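Local coordinates for protein PmoD (PDB 6CPD) that binds copper(I) between two copies of its cupredoxin-like periplasmic domain and probably serves copper handling in methane-oxidising bacteria, at residues N4-M9 against E28-I33; A85-K90 against T112-Q117. All blocks are in the same frame, centred on the assembly; numbering follows the deposited sequence.

Contact 1 is buried and covalent, contact 2 exposed and electrostatic. In contact 1 a disulfide ties N4-M9, which runs into strand 7-10, to the loop of E28-I33 between two short strands; the same region carries the copper(I) site shared with the second subunit. Contact 2 lies farther from the centre of the chain, where a lysine after strand 79-86 reaches a glutamate in the loop between strands 103-112 and 118-127, and no other protein chain touches it. The two centres are 23 Å apart, yet both contacts reach the same mixed sheet: strand 32-33 is one of its outermost strands, strand 79-86 the other.

Contact 1: N4-M9 against E28-I33; sequences NMCMVM and EYCDEI. With CU1 (copper (I) ion), chain D; SO4 (sulfate ion), chain C.
C6 and C30 bring the two backbones to their nearest approach, CA to CA 5.9 Å, where the lead-in to strand 7-10 passes the loop between strands 28-29 and 32-33. The join is a buried disulfide within the cupredoxin-like β-fold. Both segments bond to strand 13-20, C6 with I17 and Y29 with V19, and beyond C30 the second crosses to strand 118-127 through D31 and I33. Both sulfurs stand anti to their own backbone N (chi1 180° in C6, -175° in C30), and the SG atoms of C6 and C30 bond at 2.1 Å. The dihedral about that bond is 89°, close to the relaxed right angle of a disulfide. M5 of the second subunit packs on both cysteines, so the bridge also lies against the dimer interface.

Beyond C6, M7 turns its CB away from the E28-I33 segment, and with M9 it supplies a thioether pair to copper(I). M7 and M9 of the second subunit complete a four-sulfur site, soft ligands well suited to copper(I). Next to C30, on the other segment, the Y29 hydroxyl donates to a sulfate, probably from the crystallisation liquor, with OH 2.7 Å from sulfate O4, which sits at the ring edge and in its plane. A phenylalanine in place of Y29 would probably leave that sulfate oxygen without this donor and S25 OG without its weak hydrogen bond. At the copper, both methionine side chains bend at chi3, and M7 SD and M9 SD each lie 2.3 Å from the ion.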
# COMPACT_ATOMS: atom_id res chain seq x y z
N ASN B 4 1.33 -6.68 -2.01
CA ASN B 4 0.51 -6.55 -0.81
C ASN B 4 0.64 -5.23 -0.07
O ASN B 4 0.30 -5.17 1.12
CB ASN B 4 0.80 -7.71 0.15
CG ASN B 4 2.15 -7.58 0.82
OD1 ASN B 4 3.00 -6.76 0.41
ND2 ASN B 4 2.38 -8.39 1.84
N MET B 5 1.18 -4.18 -0.71
CA MET B 5 1.60 -3.01 0.07
C MET B 5 0.62 -1.85 0.05
O MET B 5 0.54 -1.09 1.01
CB MET B 5 2.96 -2.53 -0.46
CG MET B 5 4.07 -3.54 -0.29
SD MET B 5 5.49 -3.13 -1.33
CE MET B 5 5.90 -1.56 -0.57
N CYS B 6 -0.15 -1.73 -1.02
CA CYS B 6 -1.06 -0.60 -1.18
C CYS B 6 -2.44 -0.99 -0.68
O CYS B 6 -3.06 -1.86 -1.27
CB CYS B 6 -1.12 -0.16 -2.65
SG CYS B 6 -2.24 1.25 -2.96
N MET B 7 -2.94 -0.35 0.38
CA MET B 7 -4.15 -0.91 1.01
C MET B 7 -5.02 0.09 1.72
O MET B 7 -4.57 1.15 2.11
CB MET B 7 -3.75 -1.98 2.04
CG MET B 7 -2.99 -1.38 3.24
SD MET B 7 -2.32 -2.56 4.44
CE MET B 7 -0.94 -3.24 3.47
N VAL B 8 -6.28 -0.29 1.93
CA VAL B 8 -7.14 0.36 2.91
C VAL B 8 -7.43 -0.71 3.99
O VAL B 8 -7.48 -1.89 3.67
CB VAL B 8 -8.42 0.91 2.27
CG1 VAL B 8 -9.25 -0.20 1.68
CG2 VAL B 8 -9.21 1.70 3.27
N MET B 9 -7.51 -0.32 5.26
CA MET B 9 -7.53 -1.30 6.34
C MET B 9 -8.78 -1.33 7.22
O MET B 9 -9.28 -0.29 7.62
CB MET B 9 -6.32 -1.06 7.23
CG MET B 9 -5.01 -1.04 6.43
SD MET B 9 -3.64 -0.85 7.53
CE MET B 9 -3.78 0.89 7.96
N GLU B 28 1.93 1.46 -12.56
CA GLU B 28 0.87 1.33 -11.55
C GLU B 28 1.22 2.18 -10.35
O GLU B 28 2.39 2.26 -9.98
CB GLU B 28 0.71 -0.13 -11.12
CG GLU B 28 0.30 -1.06 -12.24
CD GLU B 28 0.44 -2.52 -11.85
OE1 GLU B 28 1.33 -3.19 -12.39
OE2 GLU B 28 -0.31 -2.98 -10.96
N TYR B 29 0.23 2.82 -9.74
CA TYR B 29 0.49 3.73 -8.63
C TYR B 29 -0.30 3.34 -7.39
O TYR B 29 -1.09 2.40 -7.42
CB TYR B 29 0.14 5.16 -9.04
CG TYR B 29 0.69 5.53 -10.39
CD1 TYR B 29 2.01 5.93 -10.54
CD2 TYR B 29 -0.12 5.46 -11.52
CE1 TYR B 29 2.51 6.28 -11.79
CE2 TYR B 29 0.38 5.80 -12.78
CZ TYR B 29 1.68 6.21 -12.90
OH TYR B 29 2.17 6.54 -14.14
N CYS B 30 -0.09 4.08 -6.30
CA CYS B 30 -0.84 3.83 -5.08
C CYS B 30 -1.46 5.15 -4.63
O CYS B 30 -2.56 5.49 -5.07
CB CYS B 30 0.04 3.22 -3.99
SG CYS B 30 -0.90 2.74 -2.48
N ASP B 31 -0.80 5.90 -3.75
CA ASP B 31 -1.44 7.10 -3.23
C ASP B 31 -0.88 8.39 -3.83
O ASP B 31 -1.30 9.48 -3.44
CB ASP B 31 -1.35 7.16 -1.71
CG ASP B 31 0.05 6.92 -1.20
OD1 ASP B 31 1.00 7.17 -1.95
OD2 ASP B 31 0.18 6.50 -0.03
N GLU B 32 0.04 8.26 -4.77
CA GLU B 32 0.56 9.42 -5.49
C GLU B 32 0.29 9.18 -6.96
O GLU B 32 1.05 8.49 -7.64
CB GLU B 32 2.04 9.61 -5.23
CG GLU B 32 2.39 9.72 -3.75
CD GLU B 32 2.23 11.14 -3.23
OE1 GLU B 32 2.30 12.08 -4.05
OE2 GLU B 32 2.02 11.30 -2.01
N ILE B 33 -0.82 9.73 -7.43
CA ILE B 33 -1.25 9.57 -8.82
C ILE B 33 -0.81 10.79 -9.63
O ILE B 33 -1.34 11.87 -9.42
CB ILE B 33 -2.78 9.38 -8.84
CG1 ILE B 33 -3.16 8.18 -7.95
CG2 ILE B 33 -3.31 9.21 -10.23
CD1 ILE B 33 -4.63 8.08 -7.66
CU CU1 D . -1.78 -1.36 6.32
S SO4 C . 5.54 7.09 -14.96
O1 SO4 C . 4.98 6.84 -16.27
O2 SO4 C . 6.72 7.93 -15.11
O3 SO4 C . 5.94 5.82 -14.36
O4 SO4 C . 4.53 7.79 -14.15

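Contact 2: A85-K90 against T112-Q117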
# COMPACT_ATOMS: atom_id res chain seq x y z
N ALA B 85 -23.67 1.02 -1.77
CA ALA B 85 -23.29 -0.23 -1.11
C ALA B 85 -23.77 -1.45 -1.88
O ALA B 85 -24.90 -1.48 -2.35
CB ALA B 85 -23.85 -0.25 0.31
N LYS B 86 -22.89 -2.44 -2.03
CA LYS B 86 -23.25 -3.70 -2.68
C LYS B 86 -22.26 -4.78 -2.27
O LYS B 86 -21.14 -4.49 -1.82
CB LYS B 86 -23.32 -3.59 -4.20
CG LYS B 86 -21.99 -3.40 -4.88
CD LYS B 86 -22.07 -3.75 -6.35
CE LYS B 86 -22.23 -5.24 -6.55
NZ LYS B 86 -22.07 -5.63 -7.98
N LYS B 87 -22.70 -6.03 -2.36
CA LYS B 87 -21.85 -7.17 -2.08
C LYS B 87 -21.02 -7.51 -3.32
O LYS B 87 -21.55 -7.63 -4.42
CB LYS B 87 -22.71 -8.36 -1.66
CG LYS B 87 -23.49 -8.09 -0.38
CD LYS B 87 -24.43 -9.23 -0.01
CE LYS B 87 -25.28 -8.84 1.19
NZ LYS B 87 -26.10 -9.97 1.70
N TYR B 88 -19.71 -7.65 -3.14
CA TYR B 88 -18.83 -8.05 -4.23
C TYR B 88 -18.42 -9.49 -4.07
O TYR B 88 -17.39 -9.80 -3.46
CB TYR B 88 -17.60 -7.14 -4.31
CG TYR B 88 -17.97 -5.72 -4.68
CD1 TYR B 88 -18.20 -5.38 -6.01
CD2 TYR B 88 -18.12 -4.75 -3.71
CE1 TYR B 88 -18.56 -4.09 -6.36
CE2 TYR B 88 -18.47 -3.44 -4.05
CZ TYR B 88 -18.69 -3.12 -5.38
OH TYR B 88 -19.04 -1.84 -5.72
N SER B 89 -19.23 -10.38 -4.63
CA SER B 89 -19.09 -11.82 -4.41
C SER B 89 -17.79 -12.39 -4.96
O SER B 89 -17.32 -13.42 -4.49
CB SER B 89 -20.27 -12.57 -5.03
OG SER B 89 -20.38 -12.29 -6.41
N LYS B 90 -17.21 -11.74 -5.96
CA LYS B 90 -15.94 -12.22 -6.51
C LYS B 90 -14.76 -11.67 -5.72
O LYS B 90 -13.63 -12.12 -5.90
CB LYS B 90 -15.81 -11.87 -8.00
CG LYS B 90 -16.89 -12.50 -8.89
CD LYS B 90 -16.63 -12.22 -10.37
CE LYS B 90 -17.69 -12.87 -11.27
NZ LYS B 90 -17.58 -14.35 -11.28
N THR B 112 -20.78 -2.60 5.87
CA THR B 112 -21.86 -2.83 6.79
C THR B 112 -21.67 -4.23 7.36
O THR B 112 -21.77 -5.22 6.64
CB THR B 112 -23.23 -2.72 6.10
OG1 THR B 112 -23.33 -1.47 5.40
CG2 THR B 112 -24.34 -2.82 7.13
N ARG B 113 -21.37 -4.29 8.66
CA ARG B 113 -21.29 -5.58 9.32
C ARG B 113 -22.73 -6.05 9.29
O ARG B 113 -23.64 -5.23 9.19
CB ARG B 113 -20.78 -5.45 10.76
CG ARG B 113 -19.34 -4.99 10.90
CD ARG B 113 -18.37 -6.11 10.64
NE ARG B 113 -17.00 -5.60 10.57
CZ ARG B 113 -15.93 -6.37 10.47
NH1 ARG B 113 -16.07 -7.69 10.43
NH2 ARG B 113 -14.72 -5.82 10.40
N GLU B 114 -22.98 -7.34 9.41
CA GLU B 114 -24.37 -7.73 9.34
C GLU B 114 -24.94 -7.87 10.74
O GLU B 114 -26.03 -8.41 10.96
CB GLU B 114 -24.56 -8.95 8.45
CG GLU B 114 -24.24 -8.52 6.99
CD GLU B 114 -24.56 -9.54 5.90
OE1 GLU B 114 -24.22 -10.74 6.05
OE2 GLU B 114 -25.13 -9.11 4.87
N SER B 115 -24.16 -7.34 11.68
CA SER B 115 -24.65 -6.88 12.97
C SER B 115 -25.39 -5.56 12.72
O SER B 115 -26.00 -4.98 13.62
CB SER B 115 -23.48 -6.71 13.93
OG SER B 115 -23.70 -5.64 14.83
N GLY B 116 -25.34 -5.12 11.47
CA GLY B 116 -25.94 -3.87 11.03
C GLY B 116 -25.08 -2.66 11.35
O GLY B 116 -25.44 -1.51 11.05
N GLN B 117 -23.89 -2.89 11.88
CA GLN B 117 -23.01 -1.79 12.23
C GLN B 117 -22.14 -1.40 11.05
O GLN B 117 -21.83 -2.23 10.19
CB GLN B 117 -22.14 -2.16 13.44
CG GLN B 117 -21.84 -1.00 14.38
CD GLN B 117 -23.03 -0.58 15.22
OE1 GLN B 117 -24.07 -1.24 15.23
NE2 GLN B 117 -22.88 0.53 15.95
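K87 NZ meets E114 OE2 at 3.4 Å, a salt bridge whose hydrogen bond is weak at that length. The same ammonium group has D52 OD1 as a second, long and weak ion-pair partner, so it has two acidic partners, neither at short range. This is a surface bridge between two neighbouring connections of the β-fold: the segment leaving strand 79-86 and the turn joining strands 103-112 and 118-127.

Both side chains reach: the CB of E114 already points toward the lysine's segment, while K87 gets there by its extended chain. The lysine CG lies anti to the carbonyl carbon (chi1 -62°), and from there the chain carries NZ across to the glutamate. E114 is also extended beyond CG, and the two side chains cross at about a right angle, meeting at their charged ends. One carboxylate oxygen makes the approach: besides NZ, K87 CE lies 3.7 Å from E114 OE2. E114 also rests on L53 and P54, which place its chain beside the loop before strand 55-61.

The turn bearing E114 is closed by its own backbone. R113 N donates to Q117 O at 2.6 Å, and G116 and Q117 both face R113 in a G1 β-bulge. G116 takes the positive phi of that bulge, 80°. R113 turns to a different acid, its NH2 forming a salt bridge with E119 OE1, while T112 pairs through its backbone with P54.

With both partners exposed and just one carboxylate oxygen turned to the lysine, at long range, the attraction is probably well screened by water, a light electrostatic tie between the segment after strand 79-86 and the turn after strand 103-112.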